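Local coordinates for glucose-6-phosphate isomerase (PDB 6OTU), which catalyses the reversible isomerisation of glucose 6-phosphate to fructose 6-phosphate, at residues Thr109-Trp114 / Arg129-Glu134; Thr396-Val401 / Asn453-Ile458. All blocks are in the same frame, centred on the assembly; numbering follows the deposited sequence.

In the fold
The two contacts follow one another along the chain: contact 1 closes well before contact 2 opens. They lie on opposite sides of the chain's centre, with their centres 39 Å apart and their nearest atoms about 20 Å apart, so they do not touch. Contact 1 joins the short helix 110-113 to helix 122-148, which leads into strand 151-155 of the five-stranded parallel sheet. Contact 2 belongs to the other large sheet, a mixed one, where strands 401-406 and 456-461 run side by side. The phosphoglucose isomerase fold is built from two sugar isomerase (SIS) domains, each around a beta-sheet, and the contacts belong to different ones of these. Both contacts lie away from the active-site residues.

Contact 1: residues Thr109-Trp114 / Arg129-Glu134; sequences TATRAW and RHSKEE
The indole of Trp114 lies flat against the start of the Lys132 side chain, with Lys132 CA 3.9 Å above the ring plane and over its centre. Lys132 CB makes a CH-pi contact with the five-membered ring, 4.1 Å from its centroid and 23° off the normal. From there the lysine runs outward over the benzo half, its CD reaching 3.7 Å from CE3 of Trp114. Because CG of Lys132 is anti to the backbone N (chi1 -178°) and the chain beyond it is extended, a run of methylenes, rather than the ammonium group, meets the indole.

Ser131 comes in beside the ring obliquely, its CB 3.9 Å from CD1 of Trp114, while its OG approaches the backbone of the short helix, 3.3 Å from CA of Thr111. That hydroxyl is hydrogen-bonded to the carbonyl of Ile127, one turn back in helix 122-148. OG1 of Thr111 is hydrogen-bonded to His108 O, just before its segment, and to the hydroxyl of Thr273. Within 109-114, NE1 of Trp114 makes a weak, bent bond to Thr111 O at 3.3 Å. Ile291 and Leu294 of helix 287-303 also pack on the indole.

No hydrogen bond crosses between the two segments. The helices are therefore held together here by dispersion and CH-pi contact, with the serine hydroxyl at the interface satisfied within its own helix.

Contact 2: residues Thr396-Val401 / Asn453-Ile458; sequences TDIVPV and NSPSSI
Ile398 reaches across to Ser454 and Pro455 from a CB directed at their segment. Its CG2 branch, anti to the backbone N (chi1 -60° for CG1), goes deepest, coming 3.6 Å from CD of Pro455 and also lying near CA of Ser454. The other branch leads through CG1 to CD1, which ends 4.4 Å from CB of Ser454. The isoleucine thus straddles the Ser454-Pro455 junction, its methyl meeting the proline ring obliquely. Farther along, CB of Pro400 rests 4.2 Å from CG of Pro455, so the two prolines continue the apolar seam.

Away from the proline rings, a water bridges the segments, accepting a bond from Val399 N at 2.9 Å and hydrogen-bonded to Ser454 OG at 2.7 Å. Beyond the prolines the two segments become neighbouring parallel strands. Val401 pairs with Ser456, using its N-H to reach Pro455 O (3.1 Å, 159°) and its carbonyl to receive Ser457 N (3.1 Å, 153°); one residue thereby bonds to both neighbours of its partner, as in a regular parallel sheet. CA-H groups of Pro400 and Ser456 add contacts to the same two carbonyl oxygens.

Val401 and Ser456 point to one face of the sheet, where Leu392 of helix 389-394 covers the valine and Ser434 of helix 422-439 bonds the serine hydroxyl. Strand 332-337 flanks 401-406 on its other edge, and 54-57 lies antiparallel beyond 456-461. Asp397, in the loop leading into strand 401-406, forms salt bridges with Arg325 and Arg371 of the second subunit, placing this loop at the dimer interface.

Contact 1: residues Thr109-Trp114 / Arg129-Glu134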
ATOM      1  N   THR A 109       9.305  21.727 -12.126  1.00 35.24           N
ATOM      2  CA  THR A 109      10.744  21.718 -12.416  1.00 36.74           C
ATOM      3  C   THR A 109      11.403  23.064 -12.105  1.00 38.37           C
ATOM      4  O   THR A 109      12.581  23.113 -11.726  1.00 39.16           O
ATOM      5  CB  THR A 109      11.026  21.331 -13.880  1.00 31.25           C
ATOM      6  OG1 THR A 109      10.338  22.207 -14.778  1.00 35.05           O
ATOM      7  CG2 THR A 109      10.619  19.884 -14.159  1.00 34.41           C
ATOM      8  N   ALA A 110      10.668  24.166 -12.258  1.00 34.03           N
ATOM      9  CA  ALA A 110      11.264  25.467 -12.005  1.00 33.38           C
ATOM     10  C   ALA A 110      11.521  25.709 -10.514  1.00 40.05           C
ATOM     11  O   ALA A 110      12.333  26.581 -10.175  1.00 36.62           O
ATOM     12  CB  ALA A 110      10.380  26.565 -12.598  1.00 32.15           C
ATOM     13  N   THR A 111      10.884  24.943  -9.616  1.00 30.59           N
ATOM     14  CA  THR A 111      11.140  25.122  -8.187  1.00 32.25           C
ATOM     15  C   THR A 111      12.519  24.634  -7.761  1.00 35.42           C
ATOM     16  O   THR A 111      12.961  24.973  -6.655  1.00 37.65           O
ATOM     17  CB  THR A 111      10.082  24.414  -7.334  1.00 31.37           C
ATOM     18  OG1 THR A 111      10.163  22.998  -7.526  1.00 31.82           O
ATOM     19  CG2 THR A 111       8.700  24.892  -7.705  1.00 31.58           C
ATOM     20  N   ARG A 112      13.209  23.844  -8.603  1.00 36.42           N
ATOM     21  CA  ARG A 112      14.593  23.467  -8.347  1.00 30.36           C
ATOM     22  C   ARG A 112      15.554  23.870  -9.462  1.00 34.56           C
ATOM     23  O   ARG A 112      16.772  23.723  -9.285  1.00 33.44           O
ATOM     24  CB  ARG A 112      14.711  21.947  -8.097  1.00 34.55           C
ATOM     25  CG  ARG A 112      14.289  21.028  -9.270  1.00 35.79           C
ATOM     26  CD  ARG A 112      12.808  20.602  -9.160  1.00 34.97           C
ATOM     27  NE  ARG A 112      12.494  19.458 -10.018  1.00 31.84           N
ATOM     28  CZ  ARG A 112      11.446  18.646  -9.860  1.00 35.27           C
ATOM     29  NH1 ARG A 112      10.562  18.838  -8.878  1.00 28.86           N
ATOM     30  NH2 ARG A 112      11.265  17.639 -10.711  1.00 32.51           N
ATOM     31  N   ALA A 113      15.049  24.375 -10.593  1.00 36.25           N
ATOM     32  CA  ALA A 113      15.919  24.723 -11.716  1.00 41.87           C
ATOM     33  C   ALA A 113      16.994  25.735 -11.317  1.00 44.74           C
ATOM     34  O   ALA A 113      18.075  25.766 -11.920  1.00 38.36           O
ATOM     35  CB  ALA A 113      15.075  25.255 -12.883  1.00 34.60           C
ATOM     36  N   TRP A 114      16.732  26.548 -10.290  1.00 39.70           N
ATOM     37  CA  TRP A 114      17.640  27.634  -9.945  1.00 37.83           C
ATOM     38  C   TRP A 114      18.931  27.160  -9.297  1.00 47.78           C
ATOM     39  O   TRP A 114      19.830  27.987  -9.119  1.00 41.45           O
ATOM     40  CB  TRP A 114      16.961  28.632  -9.013  1.00 37.37           C
ATOM     41  CG  TRP A 114      16.585  28.047  -7.684  1.00 39.80           C
ATOM     42  CD1 TRP A 114      15.407  27.417  -7.365  1.00 33.26           C
ATOM     43  CD2 TRP A 114      17.382  28.038  -6.489  1.00 35.95           C
ATOM     44  NE1 TRP A 114      15.434  27.003  -6.052  1.00 32.35           N
ATOM     45  CE2 TRP A 114      16.626  27.382  -5.487  1.00 36.04           C
ATOM     46  CE3 TRP A 114      18.654  28.524  -6.164  1.00 38.30           C
ATOM     47  CZ2 TRP A 114      17.109  27.196  -4.182  1.00 33.86           C
ATOM     48  CZ3 TRP A 114      19.137  28.335  -4.861  1.00 38.33           C
ATOM     49  CH2 TRP A 114      18.361  27.681  -3.892  1.00 43.07           C
ATOM     50  N   ARG A 129      12.894  32.279  -9.878  1.00 39.28           N
ATOM     51  CA  ARG A 129      13.466  33.256  -8.969  1.00 45.67           C
ATOM     52  C   ARG A 129      12.665  33.357  -7.683  1.00 40.17           C
ATOM     53  O   ARG A 129      13.248  33.587  -6.621  1.00 50.72           O
ATOM     54  CB  ARG A 129      13.603  34.642  -9.601  1.00 49.16           C
ATOM     55  CG  ARG A 129      14.738  35.363  -8.885  1.00 61.84           C
ATOM     56  CD  ARG A 129      14.729  36.872  -8.915  1.00 73.52           C
ATOM     57  NE  ARG A 129      14.126  37.415 -10.115  1.00 75.74           N
ATOM     58  CZ  ARG A 129      12.942  38.002 -10.135  1.00 78.20           C
ATOM     59  NH1 ARG A 129      12.475  38.483 -11.271  1.00 84.47           N
ATOM     60  NH2 ARG A 129      12.229  38.114  -9.021  1.00 73.90           N
ATOM     61  N   HIS A 130      11.352  33.148  -7.736  1.00 42.88           N
ATOM     62  CA  HIS A 130      10.593  33.161  -6.490  1.00 42.72           C
ATOM     63  C   HIS A 130      10.943  31.966  -5.613  1.00 38.83           C
ATOM     64  O   HIS A 130      11.013  32.094  -4.385  1.00 38.59           O
ATOM     65  CB  HIS A 130       9.105  33.221  -6.790  1.00 42.46           C
ATOM     66  CG  HIS A 130       8.683  34.529  -7.369  1.00 49.28           C
ATOM     67  ND1 HIS A 130       7.766  34.632  -8.392  1.00 53.57           N
ATOM     68  CD2 HIS A 130       9.084  35.790  -7.091  1.00 52.06           C
ATOM     69  CE1 HIS A 130       7.610  35.904  -8.710  1.00 56.46           C
ATOM     70  NE2 HIS A 130       8.398  36.627  -7.934  1.00 57.22           N
ATOM     71  N   SER A 131      11.204  30.808  -6.225  1.00 38.05           N
ATOM     72  CA  SER A 131      11.675  29.660  -5.455  1.00 38.96           C
ATOM     73  C   SER A 131      13.000  29.968  -4.770  1.00 38.28           C
ATOM     74  O   SER A 131      13.198  29.617  -3.601  1.00 42.94           O
ATOM     75  CB  SER A 131      11.815  28.429  -6.359  1.00 40.71           C
ATOM     76  OG  SER A 131      10.564  28.072  -6.922  1.00 37.21           O
ATOM     77  N   LYS A 132      13.915  30.631  -5.476  1.00 35.31           N
ATOM     78  CA  LYS A 132      15.180  31.009  -4.853  1.00 36.79           C
ATOM     79  C   LYS A 132      14.955  31.995  -3.714  1.00 37.98           C
ATOM     80  O   LYS A 132      15.556  31.867  -2.640  1.00 40.77           O
ATOM     81  CB  LYS A 132      16.132  31.587  -5.896  1.00 39.12           C
ATOM     82  CG  LYS A 132      17.469  31.953  -5.310  1.00 45.57           C
ATOM     83  CD  LYS A 132      18.515  32.214  -6.373  1.00 53.61           C
ATOM     84  CE  LYS A 132      19.905  32.269  -5.745  1.00 60.55           C
ATOM     85  NZ  LYS A 132      20.996  32.647  -6.711  1.00 61.36           N
ATOM     86  N   GLU A 133      14.072  32.974  -3.919  1.00 40.35           N
ATOM     87  CA  GLU A 133      13.745  33.901  -2.843  1.00 44.23           C
ATOM     88  C   GLU A 133      13.104  33.186  -1.659  1.00 43.58           C
ATOM     89  O   GLU A 133      13.352  33.555  -0.506  1.00 47.16           O
ATOM     90  CB  GLU A 133      12.827  35.008  -3.352  1.00 48.16           C
ATOM     91  CG  GLU A 133      13.424  35.875  -4.440  1.00 60.64           C
ATOM     92  CD  GLU A 133      12.380  36.746  -5.113  1.00 71.77           C
ATOM     93  OE1 GLU A 133      12.632  37.219  -6.241  1.00 77.25           O
ATOM     94  OE2 GLU A 133      11.306  36.955  -4.509  1.00 75.29           O
ATOM     95  N   GLU A 134      12.260  32.178  -1.920  1.00 36.42           N
ATOM     96  CA  GLU A 134      11.648  31.424  -0.824  1.00 38.33           C
ATOM     97  C   GLU A 134      12.692  30.633  -0.047  1.00 43.21           C
ATOM     98  O   GLU A 134      12.673  30.614   1.188  1.00 43.14           O
ATOM     99  CB  GLU A 134      10.565  30.476  -1.355  1.00 33.28           C
ATOM    100  CG  GLU A 134       9.298  31.180  -1.838  1.00 43.99           C
ATOM    101  CD  GLU A 134       8.638  32.035  -0.758  1.00 50.30           C
ATOM    102  OE1 GLU A 134       8.313  31.494   0.317  1.00 52.58           O
ATOM    103  OE2 GLU A 134       8.438  33.250  -0.989  1.00 62.32           O
TER

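Contact 2: residues Thr396-Val401 / Asn453-Ile458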
ATOM      1  N   THR A 396      -2.647 -16.164 -11.277  1.00 31.40           N
ATOM      2  CA  THR A 396      -3.158 -16.249 -12.636  1.00 32.61           C
ATOM      3  C   THR A 396      -2.904 -14.988 -13.473  1.00 36.25           C
ATOM      4  O   THR A 396      -3.152 -15.008 -14.679  1.00 36.20           O
ATOM      5  CB  THR A 396      -4.670 -16.569 -12.599  1.00 35.98           C
ATOM      6  OG1 THR A 396      -5.361 -15.581 -11.826  1.00 32.66           O
ATOM      7  CG2 THR A 396      -4.924 -17.926 -11.953  1.00 29.70           C
ATOM      8  N   ASP A 397      -2.398 -13.904 -12.891  1.00 28.87           N
ATOM      9  CA  ASP A 397      -2.295 -12.629 -13.596  1.00 31.41           C
ATOM     10  C   ASP A 397      -0.864 -12.106 -13.518  1.00 35.84           C
ATOM     11  O   ASP A 397      -0.276 -12.060 -12.433  1.00 36.57           O
ATOM     12  CB  ASP A 397      -3.246 -11.566 -13.016  1.00 28.46           C
ATOM     13  CG  ASP A 397      -4.727 -11.950 -13.106  1.00 37.36           C
ATOM     14  OD1 ASP A 397      -5.099 -13.120 -12.866  1.00 35.79           O
ATOM     15  OD2 ASP A 397      -5.537 -11.048 -13.374  1.00 34.47           O
ATOM     16  N   ILE A 398      -0.327 -11.670 -14.658  1.00 36.33           N
ATOM     17  CA  ILE A 398       1.009 -11.087 -14.684  1.00 28.70           C
ATOM     18  C   ILE A 398       0.977  -9.694 -14.071  1.00 33.44           C
ATOM     19  O   ILE A 398       0.102  -8.874 -14.384  1.00 36.52           O
ATOM     20  CB  ILE A 398       1.542 -11.055 -16.120  1.00 31.13           C
ATOM     21  CG1 ILE A 398       1.613 -12.484 -16.678  1.00 29.24           C
ATOM     22  CG2 ILE A 398       2.898 -10.303 -16.183  1.00 28.94           C
ATOM     23  CD1 ILE A 398       2.453 -13.427 -15.855  1.00 29.40           C
ATOM     24  N   VAL A 399       1.917  -9.433 -13.169  1.00 33.88           N
ATOM     25  CA  VAL A 399       2.137  -8.119 -12.570  1.00 31.86           C
ATOM     26  C   VAL A 399       3.560  -7.676 -12.891  1.00 34.83           C
ATOM     27  O   VAL A 399       4.524  -8.260 -12.372  1.00 33.62           O
ATOM     28  CB  VAL A 399       1.916  -8.144 -11.049  1.00 28.39           C
ATOM     29  CG1 VAL A 399       2.199  -6.762 -10.467  1.00 32.60           C
ATOM     30  CG2 VAL A 399       0.506  -8.611 -10.709  1.00 28.02           C
ATOM     31  N   PRO A 400       3.736  -6.681 -13.756  1.00 35.45           N
ATOM     32  CA  PRO A 400       5.081  -6.109 -13.981  1.00 31.01           C
ATOM     33  C   PRO A 400       5.617  -5.413 -12.730  1.00 33.95           C
ATOM     34  O   PRO A 400       4.880  -4.724 -12.022  1.00 36.11           O
ATOM     35  CB  PRO A 400       4.858  -5.094 -15.113  1.00 28.40           C
ATOM     36  CG  PRO A 400       3.470  -5.446 -15.691  1.00 37.01           C
ATOM     37  CD  PRO A 400       2.689  -6.081 -14.599  1.00 29.97           C
ATOM     38  N   VAL A 401       6.913  -5.584 -12.467  1.00 35.42           N
ATOM     39  CA  VAL A 401       7.535  -5.085 -11.244  1.00 33.09           C
ATOM     40  C   VAL A 401       8.625  -4.076 -11.588  1.00 31.11           C
ATOM     41  O   VAL A 401       9.394  -4.268 -12.536  1.00 34.24           O
ATOM     42  CB  VAL A 401       8.123  -6.232 -10.386  1.00 31.76           C
ATOM     43  CG1 VAL A 401       9.120  -5.700  -9.346  1.00 30.41           C
ATOM     44  CG2 VAL A 401       7.031  -6.982  -9.690  1.00 28.49           C
ATOM     45  N   ASN A 453       8.259 -15.572 -17.233  1.00 31.08           N
ATOM     46  CA  ASN A 453       7.849 -14.536 -18.185  1.00 30.90           C
ATOM     47  C   ASN A 453       7.098 -13.397 -17.509  1.00 40.60           C
ATOM     48  O   ASN A 453       6.302 -12.707 -18.142  1.00 40.46           O
ATOM     49  CB  ASN A 453       7.010 -15.110 -19.332  1.00 31.06           C
ATOM     50  CG  ASN A 453       7.852 -15.422 -20.555  1.00 40.48           C
ATOM     51  OD1 ASN A 453       8.884 -14.785 -20.783  1.00 34.61           O
ATOM     52  ND2 ASN A 453       7.433 -16.410 -21.335  1.00 31.90           N
ATOM     53  N   SER A 454       7.360 -13.172 -16.225  1.00 40.65           N
ATOM     54  CA  SER A 454       6.774 -12.045 -15.522  1.00 29.74           C
ATOM     55  C   SER A 454       7.816 -10.933 -15.510  1.00 33.32           C
ATOM     56  O   SER A 454       8.904 -11.117 -14.931  1.00 36.31           O
ATOM     57  CB  SER A 454       6.364 -12.446 -14.101  1.00 29.58           C
ATOM     58  OG  SER A 454       6.216 -11.344 -13.236  1.00 43.83           O
ATOM     59  N   PRO A 455       7.564  -9.798 -16.162  1.00 33.73           N
ATOM     60  CA  PRO A 455       8.643  -8.843 -16.443  1.00 31.79           C
ATOM     61  C   PRO A 455       8.978  -7.943 -15.260  1.00 40.14           C
ATOM     62  O   PRO A 455       8.158  -7.676 -14.381  1.00 29.12           O
ATOM     63  CB  PRO A 455       8.080  -8.017 -17.608  1.00 33.15           C
ATOM     64  CG  PRO A 455       6.608  -8.087 -17.426  1.00 32.11           C
ATOM     65  CD  PRO A 455       6.304  -9.436 -16.846  1.00 29.39           C
ATOM     66  N   SER A 456      10.215  -7.444 -15.272  1.00 29.64           N
ATOM     67  CA  SER A 456      10.634  -6.510 -14.240  1.00 29.48           C
ATOM     68  C   SER A 456      11.826  -5.700 -14.727  1.00 33.19           C
ATOM     69  O   SER A 456      12.509  -6.077 -15.688  1.00 32.01           O
ATOM     70  CB  SER A 456      10.976  -7.228 -12.923  1.00 34.11           C
ATOM     71  OG  SER A 456      11.978  -8.214 -13.100  1.00 35.33           O
ATOM     72  N   SER A 457      12.055  -4.572 -14.047  1.00 29.56           N
ATOM     73  CA  SER A 457      13.261  -3.775 -14.202  1.00 31.86           C
ATOM     74  C   SER A 457      13.892  -3.529 -12.833  1.00 33.64           C
ATOM     75  O   SER A 457      13.270  -3.725 -11.781  1.00 34.88           O
ATOM     76  CB  SER A 457      12.983  -2.435 -14.909  1.00 29.72           C
ATOM     77  OG  SER A 457      12.256  -1.544 -14.080  1.00 39.91           O
ATOM     78  N   ILE A 458      15.143  -3.084 -12.869  1.00 32.38           N
ATOM     79  CA  ILE A 458      15.990  -2.926 -11.692  1.00 33.04           C
ATOM     80  C   ILE A 458      16.652  -1.560 -11.787  1.00 41.34           C
ATOM     81  O   ILE A 458      17.392  -1.294 -12.740  1.00 30.64           O
ATOM     82  CB  ILE A 458      17.071  -4.021 -11.592  1.00 30.70           C
ATOM     83  CG1 ILE A 458      16.470  -5.428 -11.657  1.00 38.02           C
ATOM     84  CG2 ILE A 458      17.885  -3.840 -10.324  1.00 30.86           C
ATOM     85  CD1 ILE A 458      17.522  -6.560 -11.614  1.00 31.24           C
TER
HETATM   86  O   HOH W   1       3.726 -11.603 -12.331  1.00 32.99           O